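Local coordinates for protein catalase-3 (Neurospora crassa, PDB 6NSZ) that breaks hydrogen peroxide down into oxygen and water with the help of a heme, and so probably protects the cell from peroxide damage, at residues Val625-Gly630 / Val664-Ser669; Thr250-Thr255 / Gly373-Glu378. All blocks are in the same frame, centred on the assembly; numbering follows the deposited sequence. Where two conformers were deposited one is given.

Contact 1 of 2, residues Val625-Gly630 / Val664-Ser669; sequences VVVAEG and VAAVGS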
# COMPACT_ATOMS: atom_id res chain seq x y z
N VAL A 625 -25.18 42.77 11.21
CA VAL A 625 -26.54 42.35 11.52
C VAL A 625 -27.42 43.58 11.59
O VAL A 625 -27.15 44.50 12.38
CB VAL A 625 -26.61 41.56 12.84
CG1 VAL A 625 -28.05 41.22 13.18
CG2 VAL A 625 -25.76 40.30 12.76
N VAL A 626 -28.48 43.60 10.78
CA VAL A 626 -29.41 44.71 10.67
C VAL A 626 -30.82 44.20 10.92
O VAL A 626 -31.25 43.25 10.27
CB VAL A 626 -29.33 45.38 9.29
CG1 VAL A 626 -30.36 46.50 9.17
CG2 VAL A 626 -27.92 45.89 9.02
N VAL A 627 -31.53 44.82 11.86
CA VAL A 627 -32.92 44.47 12.12
C VAL A 627 -33.79 45.28 11.16
O VAL A 627 -33.70 46.51 11.11
CB VAL A 627 -33.30 44.75 13.58
CG1 VAL A 627 -34.64 44.10 13.92
CG2 VAL A 627 -32.21 44.26 14.52
N ALA A 628 -34.62 44.58 10.40
CA ALA A 628 -35.57 45.26 9.52
C ALA A 628 -36.69 45.88 10.34
O ALA A 628 -37.06 45.38 11.41
CB ALA A 628 -36.13 44.29 8.48
N GLU A 629 -37.24 46.98 9.83
CA GLU A 629 -38.32 47.67 10.53
C GLU A 629 -39.52 46.75 10.68
O GLU A 629 -39.95 46.10 9.72
CB GLU A 629 -38.71 48.94 9.78
CG GLU A 629 -39.99 49.58 10.28
CD GLU A 629 -40.01 51.08 10.08
OE1 GLU A 629 -40.10 51.81 11.09
OE2 GLU A 629 -39.94 51.52 8.91
N GLY A 630 -40.07 46.70 11.89
CA GLY A 630 -41.17 45.82 12.22
C GLY A 630 -40.75 44.54 12.91
O GLY A 630 -41.55 43.96 13.66
N VAL A 664 -23.73 46.74 13.78
CA VAL A 664 -25.12 46.33 14.00
C VAL A 664 -26.02 47.54 13.77
O VAL A 664 -25.60 48.69 13.96
CB VAL A 664 -25.34 45.74 15.40
CG1 VAL A 664 -24.49 44.48 15.58
CG2 VAL A 664 -25.01 46.76 16.48
N ALA A 665 -27.25 47.28 13.33
CA ALA A 665 -28.13 48.36 12.92
C ALA A 665 -29.59 47.95 13.10
O ALA A 665 -29.91 46.78 13.30
CB ALA A 665 -27.86 48.75 11.46
N ALA A 666 -30.46 48.95 13.01
CA ALA A 666 -31.91 48.76 13.10
C ALA A 666 -32.59 49.89 12.35
O ALA A 666 -32.23 51.06 12.53
CB ALA A 666 -32.37 48.71 14.56
N VAL A 667 -33.57 49.56 11.52
CA VAL A 667 -34.24 50.53 10.66
C VAL A 667 -35.55 50.95 11.32
O VAL A 667 -36.36 50.10 11.70
CB VAL A 667 -34.50 49.95 9.26
CG1 VAL A 667 -35.32 50.92 8.42
CG2 VAL A 667 -33.18 49.62 8.57
N GLY A 668 -35.75 52.26 11.44
CA GLY A 668 -37.02 52.78 11.90
C GLY A 668 -37.40 52.27 13.27
O GLY A 668 -36.63 52.36 14.23
N SER A 669 -38.61 51.72 13.37
CA SER A 669 -39.12 51.23 14.65
C SER A 669 -38.33 50.05 15.19
O SER A 669 -38.47 49.72 16.37
CB SER A 669 -40.60 50.84 14.51
OG SER A 669 -40.78 49.92 13.46

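Contact 2 of 2, residues Thr250-Thr255 / Gly373-Glu378; sequences TFRLVT and GVDFTE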
# COMPACT_ATOMS: atom_id res chain seq x y z
N THR A 250 14.30 32.08 3.92
CA THR A 250 15.10 32.77 2.92
C THR A 250 15.43 31.78 1.81
O THR A 250 15.95 30.69 2.07
CB THR A 250 16.39 33.32 3.54
OG1 THR A 250 16.07 34.15 4.67
CG2 THR A 250 17.16 34.13 2.52
N PHE A 251 15.10 32.14 0.57
CA PHE A 251 15.48 31.37 -0.60
C PHE A 251 16.53 32.14 -1.38
O PHE A 251 17.09 33.14 -0.90
CB PHE A 251 14.25 31.05 -1.45
CG PHE A 251 13.38 29.96 -0.88
CD1 PHE A 251 13.60 28.63 -1.21
CD2 PHE A 251 12.33 30.27 -0.03
CE1 PHE A 251 12.80 27.63 -0.69
CE2 PHE A 251 11.52 29.27 0.49
CZ PHE A 251 11.76 27.95 0.16
N ARG A 252 16.80 31.69 -2.60
CA ARG A 252 17.77 32.35 -3.47
C ARG A 252 17.16 32.55 -4.85
O ARG A 252 16.58 31.62 -5.41
CB ARG A 252 19.07 31.55 -3.58
CG ARG A 252 20.06 31.81 -2.45
CD ARG A 252 21.33 31.01 -2.65
NE ARG A 252 22.41 31.47 -1.77
CZ ARG A 252 22.74 30.88 -0.63
NH1 ARG A 252 22.07 29.81 -0.22
NH2 ARG A 252 23.73 31.36 0.11
N LEU A 253 17.29 33.76 -5.38
CA LEU A 253 16.98 34.05 -6.77
C LEU A 253 18.30 34.07 -7.55
O LEU A 253 19.25 34.73 -7.12
CB LEU A 253 16.25 35.38 -6.92
CG LEU A 253 14.80 35.43 -6.43
CD1 LEU A 253 14.14 36.74 -6.85
CD2 LEU A 253 14.01 34.24 -6.96
N VAL A 254 18.35 33.35 -8.66
CA VAL A 254 19.57 33.18 -9.43
C VAL A 254 19.32 33.62 -10.87
O VAL A 254 18.31 33.22 -11.47
CB VAL A 254 20.08 31.73 -9.38
CG1 VAL A 254 21.46 31.62 -10.02
CG2 VAL A 254 20.11 31.22 -7.95
N THR A 255 20.22 34.43 -11.41
CA THR A 255 20.15 34.87 -12.80
C THR A 255 20.87 33.87 -13.70
O THR A 255 21.52 32.93 -13.24
CB THR A 255 20.74 36.27 -12.96
OG1 THR A 255 22.06 36.31 -12.40
CG2 THR A 255 19.87 37.32 -12.27
N GLY A 373 16.39 29.29 -11.83
CA GLY A 373 16.23 30.65 -11.35
C GLY A 373 15.97 30.77 -9.87
O GLY A 373 15.98 31.89 -9.34
N VAL A 374 15.73 29.66 -9.18
CA VAL A 374 15.53 29.64 -7.74
C VAL A 374 16.45 28.57 -7.15
O VAL A 374 16.73 27.56 -7.79
CB VAL A 374 14.05 29.36 -7.36
CG1 VAL A 374 13.82 29.56 -5.87
CG2 VAL A 374 13.11 30.24 -8.17
N ASP A 375 16.92 28.82 -5.93
CA ASP A 375 17.77 27.86 -5.23
C ASP A 375 17.45 27.92 -3.75
O ASP A 375 16.82 28.87 -3.26
CB ASP A 375 19.26 28.14 -5.48
CG ASP A 375 20.15 26.98 -5.09
OD1 ASP A 375 19.64 25.85 -4.96
OD2 ASP A 375 21.37 27.20 -4.91
N PHE A 376 17.90 26.90 -3.02
CA PHE A 376 17.68 26.81 -1.59
C PHE A 376 18.76 27.57 -0.82
O PHE A 376 19.75 28.05 -1.39
CB PHE A 376 17.66 25.35 -1.13
CG PHE A 376 16.84 24.44 -2.00
CD1 PHE A 376 15.46 24.47 -1.94
CD2 PHE A 376 17.45 23.54 -2.86
CE1 PHE A 376 14.70 23.64 -2.74
CE2 PHE A 376 16.70 22.70 -3.66
CZ PHE A 376 15.32 22.75 -3.60
N THR A 377 18.55 27.68 0.48
CA THR A 377 19.56 28.16 1.41
C THR A 377 19.79 27.12 2.49
O THR A 377 19.06 26.13 2.60
CB THR A 377 19.16 29.51 2.04
OG1 THR A 377 17.99 29.33 2.85
CG2 THR A 377 18.90 30.56 0.97
N GLU A 378 20.80 27.37 3.32
CA GLU A 378 21.21 26.43 4.35
C GLU A 378 20.36 26.59 5.61
O GLU A 378 20.82 26.30 6.72
CB GLU A 378 22.69 26.62 4.68
CG GLU A 378 23.64 26.24 3.53
CD GLU A 378 23.71 27.29 2.42
OE1 GLU A 378 23.03 28.33 2.52
OE2 GLU A 378 24.47 27.06 1.45
O HOH W 1 24.60 30.66 3.17

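Contact 1 of 2, residues Val625-Gly630 / Val664-Ser669
Val626 and Ala665 pair side by side in two parallel strands and share a face that helix 691-704 covers with Val694 and Val698. This is the tight part. The backbones are stitched by Ala665 N to Val625 O (2.9 Å), Val627 N to Ala665 O (2.9 Å) and Val667 N to Val627 O. On the other face, against helix 671-676, CB of Val627 lies 4.2 Å from CB of Ala666. Such neighbouring strands, linked through helix 649-659, form a beta-alpha-beta unit in the glutaminase-like C-terminal domain of long catalases. Past the strand ends the contact is more polar and partly exposed, though the approaches there are short. With CG anti to its own N (chi1 169°), Glu629 extends over Gly668, and OE1 receives Ser669 N at 2.7 Å from above the carboxylate plane. Ser669 OG stands 3.1 Å from the same OE1, but also bonds Glu632. An alanine here in place of Glu629 would remove the carboxylate and would probably leave the amide of Ser669 without its acceptor. The chemistry thus changes from apolar packing between strands to a carboxylate that accepts the backbone amide of Ser669 just beyond them.

Contact 2 of 2, residues Thr250-Thr255 / Gly373-Glu378
Arg252 reaches across to the turn after strand 374-375, and charge and hydrogen bonding meet at its guanidinium. NH1 donates to two oxygens lying in the guanidinium plane: Phe376 O at 3.1 Å, met on a carbonyl lone pair, and Glu378 OE1 at 3.3 Å, a salt bridge met on the syn side of a carboxylate turned almost perpendicular, the planes 89° apart. A water joins Arg252 NH2 to the same OE1. The chain stretched from CG to NE carries the group that far, while NE pairs with Glu317 and Glu378 OE2 with Arg461, so the buried charges lie in a network that would probably balance them. Thr377 adds a short bond from its hydroxyl, OG1 to Thr250 O at 2.6 Å; chi1 of 65° turns OG1 to that carbonyl and leaves CG2 3.5 Å from Arg252 NH1.

Among backbone bonds, Arg252 and Asp375 form an antiparallel hydrogen-bonded pair, N to O and O to N both 2.9 Å, and Val254 N donates to Gly373 O. The short strand 374-375 thereby joins the antiparallel sheet of the catalase beta-barrel domain along strand 251-254, whose other side pairs with strand 260-269.

Apolar contacts are fewer. Phe251 sets CE1 4.3 Å from CD1 of Phe376, the two rings meeting at their edges, and Leu382 of helix 380-396 touches both. Leu253 CD2 approaches Val374 CG2, and Val254 CG2 lies 4.0 Å from CB of Asp375. Glu80 of a second subunit packs on Asp375 and Phe376, and Arg74 of a third on Glu378.

In the fold
Contact 1 and contact 2 illustrate two ways of pairing distant strands within one chain: neighbours in a parallel sheet, joined through a helix, and an antiparallel pair whose members are separated by more than a hundred residues. They follow one another along the sequence, contact 2 first, and lie on opposite sides of the chain's centre, their centres 56 Å apart and their nearest atoms about 41 Å. Contact 2 belongs to the heme-bearing part: the side chain of Phe251 is about 8 Å from a bound heme and about 9 Å from that of Tyr389, the probable axial iron ligand. Contact 1, in the C-terminal domain, lies away from the annotated catalytic residues, and no other subunit touches it.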